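PDB 1A4E: catalase A from Saccharomyces cerevisiae, which uses haem to break hydrogen peroxide down into water and oxygen, and so probably protects the cell from peroxide made by peroxisomal oxidases. Local coordinates for residues B[171-176]-B[427-432]; B[181-186]-B[451-456]; B[202-207]-B[406-411]. One frame throughout, in Å; residues are numbered along the deposited sequence.

Interaction 1: residues B[171-176]-B[427-432]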
loop_
_atom_site.group_PDB
_atom_site.type_symbol
_atom_site.label_atom_id
_atom_site.label_comp_id
_atom_site.label_asym_id
_atom_site.label_seq_id
_atom_site.Cartn_x
_atom_site.Cartn_y
_atom_site.Cartn_z
ATOM N N GLU B 171 16.061 -15.946 -31.684
ATOM C CA GLU B 171 15.365 -16.824 -30.747
ATOM C C GLU B 171 13.962 -16.368 -30.355
ATOM O O GLU B 171 13.224 -17.120 -29.728
ATOM C CB GLU B 171 16.195 -17.011 -29.463
ATOM C CG GLU B 171 16.757 -15.781 -28.750
ATOM C CD GLU B 171 18.110 -15.244 -29.237
ATOM O OE1 GLU B 171 18.609 -15.633 -30.301
ATOM O OE2 GLU B 171 18.673 -14.411 -28.526
ATOM N N ASN B 172 13.573 -15.151 -30.734
ATOM C CA ASN B 172 12.245 -14.618 -30.476
ATOM C C ASN B 172 11.368 -14.638 -31.720
ATOM O O ASN B 172 10.162 -14.412 -31.607
ATOM C CB ASN B 172 12.316 -13.178 -29.994
ATOM C CG ASN B 172 13.153 -12.967 -28.750
ATOM O OD1 ASN B 172 13.353 -13.856 -27.932
ATOM N ND2 ASN B 172 13.675 -11.761 -28.576
ATOM N N GLN B 173 11.898 -14.957 -32.910
ATOM C CA GLN B 173 11.217 -14.901 -34.210
ATOM C C GLN B 173 10.055 -15.899 -34.237
ATOM O O GLN B 173 9.256 -15.817 -35.240
ATOM C CB GLN B 173 12.198 -15.244 -35.331
ATOM C CG GLN B 173 13.390 -14.289 -35.394
ATOM C CD GLN B 173 14.377 -14.637 -36.510
ATOM O OE1 GLN B 173 14.167 -15.608 -37.234
ATOM N NE2 GLN B 173 15.454 -13.897 -36.693
ATOM N N VAL B 174 9.847 -16.794 -33.298
ATOM C CA VAL B 174 8.674 -17.663 -33.196
ATOM C C VAL B 174 7.396 -16.826 -33.004
ATOM O O VAL B 174 6.277 -17.323 -33.084
ATOM C CB VAL B 174 8.940 -18.681 -32.015
ATOM C CG1 VAL B 174 8.899 -18.023 -30.654
ATOM C CG2 VAL B 174 7.905 -19.782 -32.091
ATOM N N ALA B 175 7.555 -15.511 -32.784
ATOM C CA ALA B 175 6.468 -14.549 -32.701
ATOM C C ALA B 175 5.815 -14.225 -34.041
ATOM O O ALA B 175 4.739 -13.635 -34.051
ATOM C CB ALA B 175 6.984 -13.247 -32.122
ATOM N N ILE B 176 6.434 -14.635 -35.161
ATOM C CA ILE B 176 6.017 -14.277 -36.515
ATOM C C ILE B 176 4.574 -14.637 -36.889
ATOM O O ILE B 176 3.932 -13.830 -37.568
ATOM C CB ILE B 176 7.130 -14.910 -37.461
ATOM C CG1 ILE B 176 7.409 -13.925 -38.598
ATOM C CG2 ILE B 176 6.762 -16.302 -37.956
ATOM C CD1 ILE B 176 6.309 -13.427 -39.534
ATOM N N VAL B 427 9.507 -25.117 -39.196
ATOM C CA VAL B 427 8.351 -25.449 -38.366
ATOM C C VAL B 427 7.669 -24.250 -37.692
ATOM O O VAL B 427 6.445 -24.230 -37.577
ATOM C CB VAL B 427 8.832 -26.525 -37.331
ATOM C CG1 VAL B 427 9.857 -25.933 -36.365
ATOM C CG2 VAL B 427 7.622 -27.096 -36.592
ATOM N N ASP B 428 8.433 -23.227 -37.290
ATOM C CA ASP B 428 7.878 -22.031 -36.675
ATOM C C ASP B 428 7.547 -20.920 -37.654
ATOM O O ASP B 428 7.158 -19.825 -37.252
ATOM C CB ASP B 428 8.846 -21.504 -35.627
ATOM C CG ASP B 428 9.112 -22.476 -34.479
ATOM O OD1 ASP B 428 8.271 -23.319 -34.171
ATOM O OD2 ASP B 428 10.173 -22.388 -33.875
ATOM N N PHE B 429 7.692 -21.194 -38.955
ATOM C CA PHE B 429 7.330 -20.251 -40.000
ATOM C C PHE B 429 6.224 -20.781 -40.899
ATOM O O PHE B 429 5.553 -19.993 -41.564
ATOM C CB PHE B 429 8.552 -19.913 -40.856
ATOM C CG PHE B 429 9.506 -18.958 -40.151
ATOM C CD1 PHE B 429 10.444 -19.445 -39.237
ATOM C CD2 PHE B 429 9.417 -17.584 -40.394
ATOM C CE1 PHE B 429 11.278 -18.555 -38.560
ATOM C CE2 PHE B 429 10.259 -16.700 -39.715
ATOM C CZ PHE B 429 11.189 -17.185 -38.799
ATOM N N VAL B 430 5.991 -22.101 -40.884
ATOM C CA VAL B 430 4.978 -22.753 -41.708
ATOM C C VAL B 430 3.585 -22.144 -41.573
ATOM O O VAL B 430 3.012 -21.707 -42.570
ATOM C CB VAL B 430 4.968 -24.275 -41.351
ATOM C CG1 VAL B 430 3.749 -25.022 -41.874
ATOM C CG2 VAL B 430 6.121 -24.923 -42.076
ATOM N N GLN B 431 3.042 -22.073 -40.352
ATOM C CA GLN B 431 1.701 -21.543 -40.120
ATOM C C GLN B 431 1.533 -20.063 -40.399
ATOM O O GLN B 431 0.441 -19.626 -40.758
ATOM C CB GLN B 431 1.278 -21.822 -38.692
ATOM C CG GLN B 431 1.113 -23.318 -38.473
ATOM C CD GLN B 431 0.525 -23.686 -37.128
ATOM O OE1 GLN B 431 0.242 -22.822 -36.303
ATOM N NE2 GLN B 431 0.320 -24.975 -36.862
ATOM N N ALA B 432 2.608 -19.281 -40.263
ATOM C CA ALA B 432 2.571 -17.872 -40.620
ATOM C C ALA B 432 2.359 -17.742 -42.126
ATOM O O ALA B 432 1.589 -16.908 -42.600
ATOM C CB ALA B 432 3.885 -17.208 -40.251
HETATM O O HOH W 1 5.496 -18.574 -35.369
#
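Ile176 and Phe429 form the apolar centre of this contact, their side chains crossing at about a right angle. Most of the touching falls to one methyl: CG2 of Ile176 lies 3.8 Å from CD2 of Phe429 and 3.8 Å from CB of Ala432, and it approaches the backbone O of Asp428 to 3.6 Å. At the outer end of the ring, OE1 of Gln173 comes to 3.7 Å from CZ of Phe429, near the ring plane, so that the amide oxygen meets an aromatic edge with the two planes 86° apart. Exchanging Phe429 for an alanine would probably open a gap beside Ile176 and leave the amide oxygen of Gln173 without its aromatic neighbour. Val174 sets CG2 anti to the backbone N, which brings this methyl 3.8 Å from CG of Asp428. No direct hydrogen bond crosses the contact; a water donates to both Val174 O (2.7 Å) and Asp428 O (2.8 Å).

Further out, the Asp428 carboxylate is fixed by Ser423 N and by salt bridges to Arg137 and Lys284, while NE2 of Gln173 is held by Thr168 O. Met471 and Phe472 of helix 462-473 also pack on Ile176. The charge of the buried acid is thus probably balanced by Arg137 and Lys284, which would let it pack against a valine methyl; the two segments meet through side-chain packing, and their backbones are linked by one water.

Interaction 2: residues B[181-186]-B[451-456]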
loop_
_atom_site.group_PDB
_atom_site.type_symbol
_atom_site.label_atom_id
_atom_site.label_comp_id
_atom_site.label_asym_id
_atom_site.label_seq_id
_atom_site.Cartn_x
_atom_site.Cartn_y
_atom_site.Cartn_z
ATOM N N ILE B 181 -0.803 -11.849 -37.743
ATOM C CA ILE B 181 -2.184 -11.584 -37.344
ATOM C C ILE B 181 -2.342 -10.148 -36.840
ATOM O O ILE B 181 -3.301 -9.475 -37.210
ATOM C CB ILE B 181 -2.604 -12.599 -36.247
ATOM C CG1 ILE B 181 -2.584 -14.007 -36.818
ATOM C CG2 ILE B 181 -4.017 -12.292 -35.748
ATOM C CD1 ILE B 181 -2.693 -15.087 -35.735
ATOM N N LEU B 182 -1.371 -9.656 -36.052
ATOM C CA LEU B 182 -1.393 -8.324 -35.469
ATOM C C LEU B 182 -1.452 -7.232 -36.527
ATOM O O LEU B 182 -2.255 -6.305 -36.429
ATOM C CB LEU B 182 -0.143 -8.135 -34.597
ATOM C CG LEU B 182 0.103 -6.768 -33.965
ATOM C CD1 LEU B 182 -0.943 -6.499 -32.912
ATOM C CD2 LEU B 182 1.480 -6.729 -33.353
ATOM N N PHE B 183 -0.618 -7.371 -37.559
ATOM C CA PHE B 183 -0.560 -6.371 -38.604
ATOM C C PHE B 183 -1.537 -6.542 -39.747
ATOM O O PHE B 183 -1.513 -5.770 -40.704
ATOM C CB PHE B 183 0.862 -6.311 -39.127
ATOM C CG PHE B 183 1.750 -5.475 -38.214
ATOM C CD1 PHE B 183 1.789 -4.086 -38.366
ATOM C CD2 PHE B 183 2.512 -6.091 -37.220
ATOM C CE1 PHE B 183 2.592 -3.319 -37.521
ATOM C CE2 PHE B 183 3.313 -5.314 -36.378
ATOM C CZ PHE B 183 3.353 -3.930 -36.526
ATOM N N SER B 184 -2.416 -7.545 -39.671
ATOM C CA SER B 184 -3.507 -7.624 -40.626
ATOM C C SER B 184 -4.599 -6.678 -40.118
ATOM O O SER B 184 -4.448 -6.082 -39.044
ATOM C CB SER B 184 -4.039 -9.049 -40.703
ATOM O OG SER B 184 -4.747 -9.444 -39.538
ATOM N N ASP B 185 -5.718 -6.512 -40.833
ATOM C CA ASP B 185 -6.779 -5.640 -40.345
ATOM C C ASP B 185 -7.549 -6.187 -39.149
ATOM O O ASP B 185 -8.312 -5.465 -38.510
ATOM C CB ASP B 185 -7.745 -5.324 -41.492
ATOM C CG ASP B 185 -7.208 -4.361 -42.551
ATOM O OD1 ASP B 185 -6.143 -3.763 -42.377
ATOM O OD2 ASP B 185 -7.881 -4.196 -43.564
ATOM N N ARG B 186 -7.335 -7.470 -38.826
ATOM C CA ARG B 186 -7.851 -8.097 -37.616
ATOM C C ARG B 186 -7.215 -7.447 -36.382
ATOM O O ARG B 186 -7.765 -7.520 -35.287
ATOM C CB ARG B 186 -7.518 -9.579 -37.606
ATOM C CG ARG B 186 -8.151 -10.377 -38.736
ATOM C CD ARG B 186 -9.614 -10.668 -38.447
ATOM N NE ARG B 186 -9.717 -11.603 -37.337
ATOM C CZ ARG B 186 -10.155 -12.862 -37.487
ATOM N NH1 ARG B 186 -10.533 -13.337 -38.682
ATOM N NH2 ARG B 186 -10.207 -13.645 -36.405
ATOM N N TYR B 451 1.226 -2.916 -46.196
ATOM C CA TYR B 451 1.134 -1.495 -45.913
ATOM C C TYR B 451 1.168 -1.227 -44.407
ATOM O O TYR B 451 1.890 -0.333 -43.966
ATOM C CB TYR B 451 -0.158 -0.952 -46.529
ATOM C CG TYR B 451 -0.417 0.518 -46.221
ATOM C CD1 TYR B 451 0.279 1.531 -46.894
ATOM C CD2 TYR B 451 -1.350 0.846 -45.232
ATOM C CE1 TYR B 451 0.036 2.868 -46.574
ATOM C CE2 TYR B 451 -1.589 2.179 -44.909
ATOM C CZ TYR B 451 -0.899 3.178 -45.585
ATOM O OH TYR B 451 -1.153 4.491 -45.255
ATOM N N ASN B 452 0.401 -2.011 -43.628
ATOM C CA ASN B 452 0.321 -1.882 -42.175
ATOM C C ASN B 452 1.668 -2.127 -41.517
ATOM O O ASN B 452 2.023 -1.433 -40.567
ATOM C CB ASN B 452 -0.699 -2.872 -41.600
ATOM C CG ASN B 452 -2.140 -2.591 -42.016
ATOM O OD1 ASN B 452 -2.480 -1.502 -42.477
ATOM N ND2 ASN B 452 -3.046 -3.559 -41.902
ATOM N N ILE B 453 2.450 -3.079 -42.040
ATOM C CA ILE B 453 3.780 -3.319 -41.510
ATOM C C ILE B 453 4.701 -2.204 -41.990
ATOM O O ILE B 453 5.460 -1.653 -41.203
ATOM C CB ILE B 453 4.321 -4.685 -41.985
ATOM C CG1 ILE B 453 3.376 -5.800 -41.593
ATOM C CG2 ILE B 453 5.662 -4.958 -41.313
ATOM C CD1 ILE B 453 3.675 -7.171 -42.224
ATOM N N GLY B 454 4.586 -1.823 -43.267
ATOM C CA GLY B 454 5.455 -0.836 -43.889
ATOM C C GLY B 454 5.437 0.531 -43.231
ATOM O O GLY B 454 6.506 1.089 -42.992
ATOM N N ILE B 455 4.249 1.066 -42.905
ATOM C CA ILE B 455 4.151 2.374 -42.264
ATOM C C ILE B 455 4.635 2.380 -40.813
ATOM O O ILE B 455 4.952 3.438 -40.269
ATOM C CB ILE B 455 2.697 2.913 -42.294
ATOM C CG1 ILE B 455 1.716 2.042 -41.523
ATOM C CG2 ILE B 455 2.332 3.057 -43.761
ATOM C CD1 ILE B 455 0.308 2.656 -41.420
ATOM N N HIS B 456 4.714 1.197 -40.187
ATOM C CA HIS B 456 5.205 1.050 -38.825
ATOM C C HIS B 456 6.728 0.889 -38.814
ATOM O O HIS B 456 7.415 1.545 -38.030
ATOM C CB HIS B 456 4.501 -0.161 -38.212
ATOM C CG HIS B 456 4.770 -0.351 -36.732
ATOM N ND1 HIS B 456 5.878 -0.796 -36.161
ATOM C CD2 HIS B 456 3.873 -0.063 -35.733
ATOM C CE1 HIS B 456 5.698 -0.790 -34.866
ATOM N NE2 HIS B 456 4.490 -0.347 -34.621
HETATM O O HOH W 2 -5.166 -1.127 -43.121
#
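The Phe183 ring points an edge at the face of His456 in a T-shaped pair, with centroids 5.2 Å apart and planes at 81°. CZ of Phe183 sits above the middle of the imidazole, which His456 presents by holding CG anti to its backbone N (chi1 -173°). Along another part of the phenyl edge, near the ring plane, the backbone O of Asn452 lies 3.5 Å from CD1 of Phe183. Ile453 crosses the phenylalanine at about a right angle, its CG1 touching CB of Phe183 at 3.6 Å. Trp164 of helix 160-168 completes the aromatic cluster: its ring meets both Phe183 and His456, and its NE1 hydrogen-bonds to ND1 of the histidine.

Beside the rings, the amide of Asn452 spends both N-H groups on the other segment. ND2 of Asn452 reaches Phe183 O at 2.9 Å, from a position 37° out of the carbonyl plane, and Asp185 OD1 at 3.1 Å, nearly along that oxygen's C-O axis. Both acceptors lie in the amide plane, so the paired bonds should fix its rotation. A water lies close to Asn452 OD1 and Asp185 OD1, although it cannot donate to every acceptor around it. The other carboxylate oxygen of Asp185 is bound by Gln445 NE2, at the start of the same helix as Asn452.

Helix 445-457, part of the C-terminal helical region of catalases, docks here on the chain as it leaves helix 176-182.

Interaction 3: residues B[202-207]-B[406-411]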
loop_
_atom_site.group_PDB
_atom_site.type_symbol
_atom_site.label_atom_id
_atom_site.label_comp_id
_atom_site.label_asym_id
_atom_site.label_seq_id
_atom_site.Cartn_x
_atom_site.Cartn_y
_atom_site.Cartn_z
ATOM N N THR B 202 -3.591 -24.686 -24.885
ATOM C CA THR B 202 -4.240 -25.969 -24.762
ATOM C C THR B 202 -4.573 -26.094 -23.276
ATOM O O THR B 202 -3.749 -25.798 -22.407
ATOM C CB THR B 202 -3.265 -27.082 -25.208
ATOM O OG1 THR B 202 -3.053 -26.936 -26.607
ATOM C CG2 THR B 202 -3.791 -28.464 -24.913
ATOM N N TYR B 203 -5.812 -26.470 -22.974
ATOM C CA TYR B 203 -6.213 -26.757 -21.610
ATOM C C TYR B 203 -6.530 -28.242 -21.525
ATOM O O TYR B 203 -6.552 -28.934 -22.538
ATOM C CB TYR B 203 -7.439 -25.931 -21.250
ATOM C CG TYR B 203 -7.112 -24.462 -20.976
ATOM C CD1 TYR B 203 -6.876 -23.553 -22.022
ATOM C CD2 TYR B 203 -7.071 -24.025 -19.648
ATOM C CE1 TYR B 203 -6.601 -22.214 -21.735
ATOM C CE2 TYR B 203 -6.797 -22.689 -19.357
ATOM C CZ TYR B 203 -6.561 -21.794 -20.399
ATOM O OH TYR B 203 -6.287 -20.475 -20.096
ATOM N N LYS B 204 -6.719 -28.792 -20.325
ATOM C CA LYS B 204 -7.081 -30.187 -20.175
ATOM C C LYS B 204 -8.429 -30.269 -19.495
ATOM O O LYS B 204 -8.569 -29.844 -18.353
ATOM C CB LYS B 204 -6.045 -30.941 -19.339
ATOM C CG LYS B 204 -4.731 -31.126 -20.099
ATOM C CD LYS B 204 -3.755 -31.998 -19.326
ATOM C CE LYS B 204 -3.188 -31.278 -18.111
ATOM N NZ LYS B 204 -2.345 -32.160 -17.325
ATOM N N TRP B 205 -9.459 -30.733 -20.209
ATOM C CA TRP B 205 -10.775 -30.913 -19.618
ATOM C C TRP B 205 -11.032 -32.397 -19.409
ATOM O O TRP B 205 -10.639 -33.228 -20.227
ATOM C CB TRP B 205 -11.862 -30.321 -20.528
ATOM C CG TRP B 205 -11.876 -28.792 -20.671
ATOM C CD1 TRP B 205 -10.909 -27.982 -20.117
ATOM C CD2 TRP B 205 -12.816 -28.064 -21.361
ATOM N NE1 TRP B 205 -11.221 -26.758 -20.457
ATOM C CE2 TRP B 205 -12.343 -26.752 -21.194
ATOM C CE3 TRP B 205 -13.977 -28.305 -22.096
ATOM C CZ2 TRP B 205 -13.020 -25.666 -21.750
ATOM C CZ3 TRP B 205 -14.652 -27.214 -22.655
ATOM C CH2 TRP B 205 -14.183 -25.905 -22.485
ATOM N N SER B 206 -11.671 -32.755 -18.290
ATOM C CA SER B 206 -11.937 -34.147 -17.950
ATOM C C SER B 206 -13.407 -34.396 -17.702
ATOM O O SER B 206 -14.093 -33.507 -17.197
ATOM C CB SER B 206 -11.203 -34.550 -16.691
ATOM O OG SER B 206 -9.814 -34.380 -16.851
ATOM N N ASN B 207 -13.924 -35.576 -18.065
ATOM C CA ASN B 207 -15.292 -35.919 -17.707
ATOM C C ASN B 207 -15.298 -36.615 -16.350
ATOM O O ASN B 207 -14.243 -36.829 -15.744
ATOM C CB ASN B 207 -15.913 -36.827 -18.772
ATOM C CG ASN B 207 -15.287 -38.198 -19.006
ATOM O OD1 ASN B 207 -14.666 -38.824 -18.149
ATOM N ND2 ASN B 207 -15.489 -38.734 -20.207
ATOM N N GLN B 406 -3.335 -36.191 -11.776
ATOM C CA GLN B 406 -2.654 -37.494 -11.653
ATOM C C GLN B 406 -2.933 -38.496 -12.769
ATOM O O GLN B 406 -2.084 -39.292 -13.174
ATOM C CB GLN B 406 -3.023 -38.300 -10.415
ATOM C CG GLN B 406 -3.209 -37.677 -9.066
ATOM C CD GLN B 406 -4.596 -37.100 -8.827
ATOM O OE1 GLN B 406 -4.946 -36.026 -9.309
ATOM N NE2 GLN B 406 -5.408 -37.786 -8.034
ATOM N N HIS B 407 -4.194 -38.474 -13.197
ATOM C CA HIS B 407 -4.726 -39.335 -14.243
ATOM C C HIS B 407 -4.262 -39.005 -15.654
ATOM O O HIS B 407 -4.574 -39.711 -16.611
ATOM C CB HIS B 407 -6.249 -39.273 -14.173
ATOM C CG HIS B 407 -6.877 -37.908 -14.466
ATOM N ND1 HIS B 407 -7.902 -37.681 -15.281
ATOM C CD2 HIS B 407 -6.505 -36.695 -13.925
ATOM C CE1 HIS B 407 -8.165 -36.402 -15.258
ATOM N NE2 HIS B 407 -7.322 -35.822 -14.441
ATOM N N GLN B 408 -3.511 -37.913 -15.781
ATOM C CA GLN B 408 -3.059 -37.435 -17.067
ATOM C C GLN B 408 -1.618 -37.835 -17.369
ATOM O O GLN B 408 -1.271 -38.991 -17.127
ATOM C CB GLN B 408 -3.302 -35.918 -17.060
ATOM C CG GLN B 408 -4.808 -35.692 -16.935
ATOM C CD GLN B 408 -5.292 -34.263 -16.802
ATOM O OE1 GLN B 408 -4.618 -33.415 -16.227
ATOM N NE2 GLN B 408 -6.488 -33.967 -17.309
ATOM N N GLU B 409 -0.748 -36.963 -17.883
ATOM C CA GLU B 409 0.611 -37.326 -18.277
ATOM C C GLU B 409 1.557 -37.729 -17.156
ATOM O O GLU B 409 1.401 -37.334 -15.999
ATOM C CB GLU B 409 1.299 -36.189 -19.007
ATOM C CG GLU B 409 0.521 -35.529 -20.138
ATOM C CD GLU B 409 -0.269 -34.268 -19.762
ATOM O OE1 GLU B 409 -0.778 -34.131 -18.646
ATOM O OE2 GLU B 409 -0.378 -33.401 -20.615
ATOM N N VAL B 410 2.525 -38.572 -17.525
ATOM C CA VAL B 410 3.606 -38.960 -16.638
ATOM C C VAL B 410 4.808 -38.229 -17.218
ATOM O O VAL B 410 5.083 -38.255 -18.421
ATOM C CB VAL B 410 3.826 -40.500 -16.650
ATOM C CG1 VAL B 410 5.017 -40.916 -15.785
ATOM C CG2 VAL B 410 2.577 -41.154 -16.076
ATOM N N TRP B 411 5.492 -37.508 -16.335
ATOM C CA TRP B 411 6.644 -36.721 -16.730
ATOM C C TRP B 411 7.917 -37.422 -16.286
ATOM O O TRP B 411 7.938 -38.138 -15.279
ATOM C CB TRP B 411 6.545 -35.323 -16.093
ATOM C CG TRP B 411 5.233 -34.614 -16.413
ATOM C CD1 TRP B 411 4.249 -34.502 -15.465
ATOM C CD2 TRP B 411 4.872 -34.075 -17.623
ATOM N NE1 TRP B 411 3.258 -33.894 -16.069
ATOM C CE2 TRP B 411 3.574 -33.619 -17.347
ATOM C CE3 TRP B 411 5.430 -33.902 -18.889
ATOM C CZ2 TRP B 411 2.820 -32.985 -18.334
ATOM C CZ3 TRP B 411 4.671 -33.269 -19.876
ATOM C CH2 TRP B 411 3.378 -32.814 -19.603
HETATM O O HOH W 3 -8.597 -31.979 -16.632
HETATM O O HOH W 4 -0.188 -30.848 -19.598
#
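Lys204 runs out extended as far as CG-CD and then bends at chi3 (-72°), which turns NZ between the ends of Gln408 and Glu409. Glu409 bends in its turn at chi2 (95°), bringing its carboxylate from the opposite direction, whereas Gln408 stays extended beyond CG. The ammonium group is therefore gripped twice across the contact: NZ of Lys204 lies 2.8 Å from Glu409 OE1, a salt bridge on the syn lone pair, and 2.8 Å from Gln408 OE1, standing 53° out of that carbonyl plane. Gln405 OE1 gives the lysine a third partner, and OE2 of Glu409 is held by Tyr214 OH.

A second group of polar atoms gathers round a water. It donates to Lys204 O at 2.7 Å, accepts from Gln408 NE2 at 3.0 Å, and is hydrogen-bonded to Ser206 OG. The same serine OG meets the edge of His407, 3.1 Å from CE1 and near the ring plane, while CG of Gln408 covers one imidazole face. ND1 of the histidine bonds to Gly210 O.

Lys204 and Ser206 face the loop and Trp205 turns away, the alternation of a beta strand. Strand 203-206 runs antiparallel to both 212-221 and 326-328, and Trp212 of the former touches Ser206, His407 and Gln408. The loop leads directly into strand 411-418, whose Trp411 joins an antiparallel ladder with a strand of a second subunit.

How the interactions relate
From the N terminus, the chain lays down the first halves of all three contacts in quick succession: 171-176, 181-186 at the C-terminal end of helix 176-182, then strand 203-206. Some 200 residues later, 406-411 returns to that strand and closes interaction 3, the innermost loop. Next, 427-432 closes interaction 1, and 451-456 closes interaction 2. Interactions 1 and 2 thus cross, and both enclose interaction 3. The crossing pair, with centres about 17 Å apart, fastens successive helices 430-440 and 445-457 to the two ends of helix 176-182. Interaction 3, its centre about 27 Å from that of interaction 1, ties the loop that leads into strand 411-418 to strand 203-206 of the beta sheet.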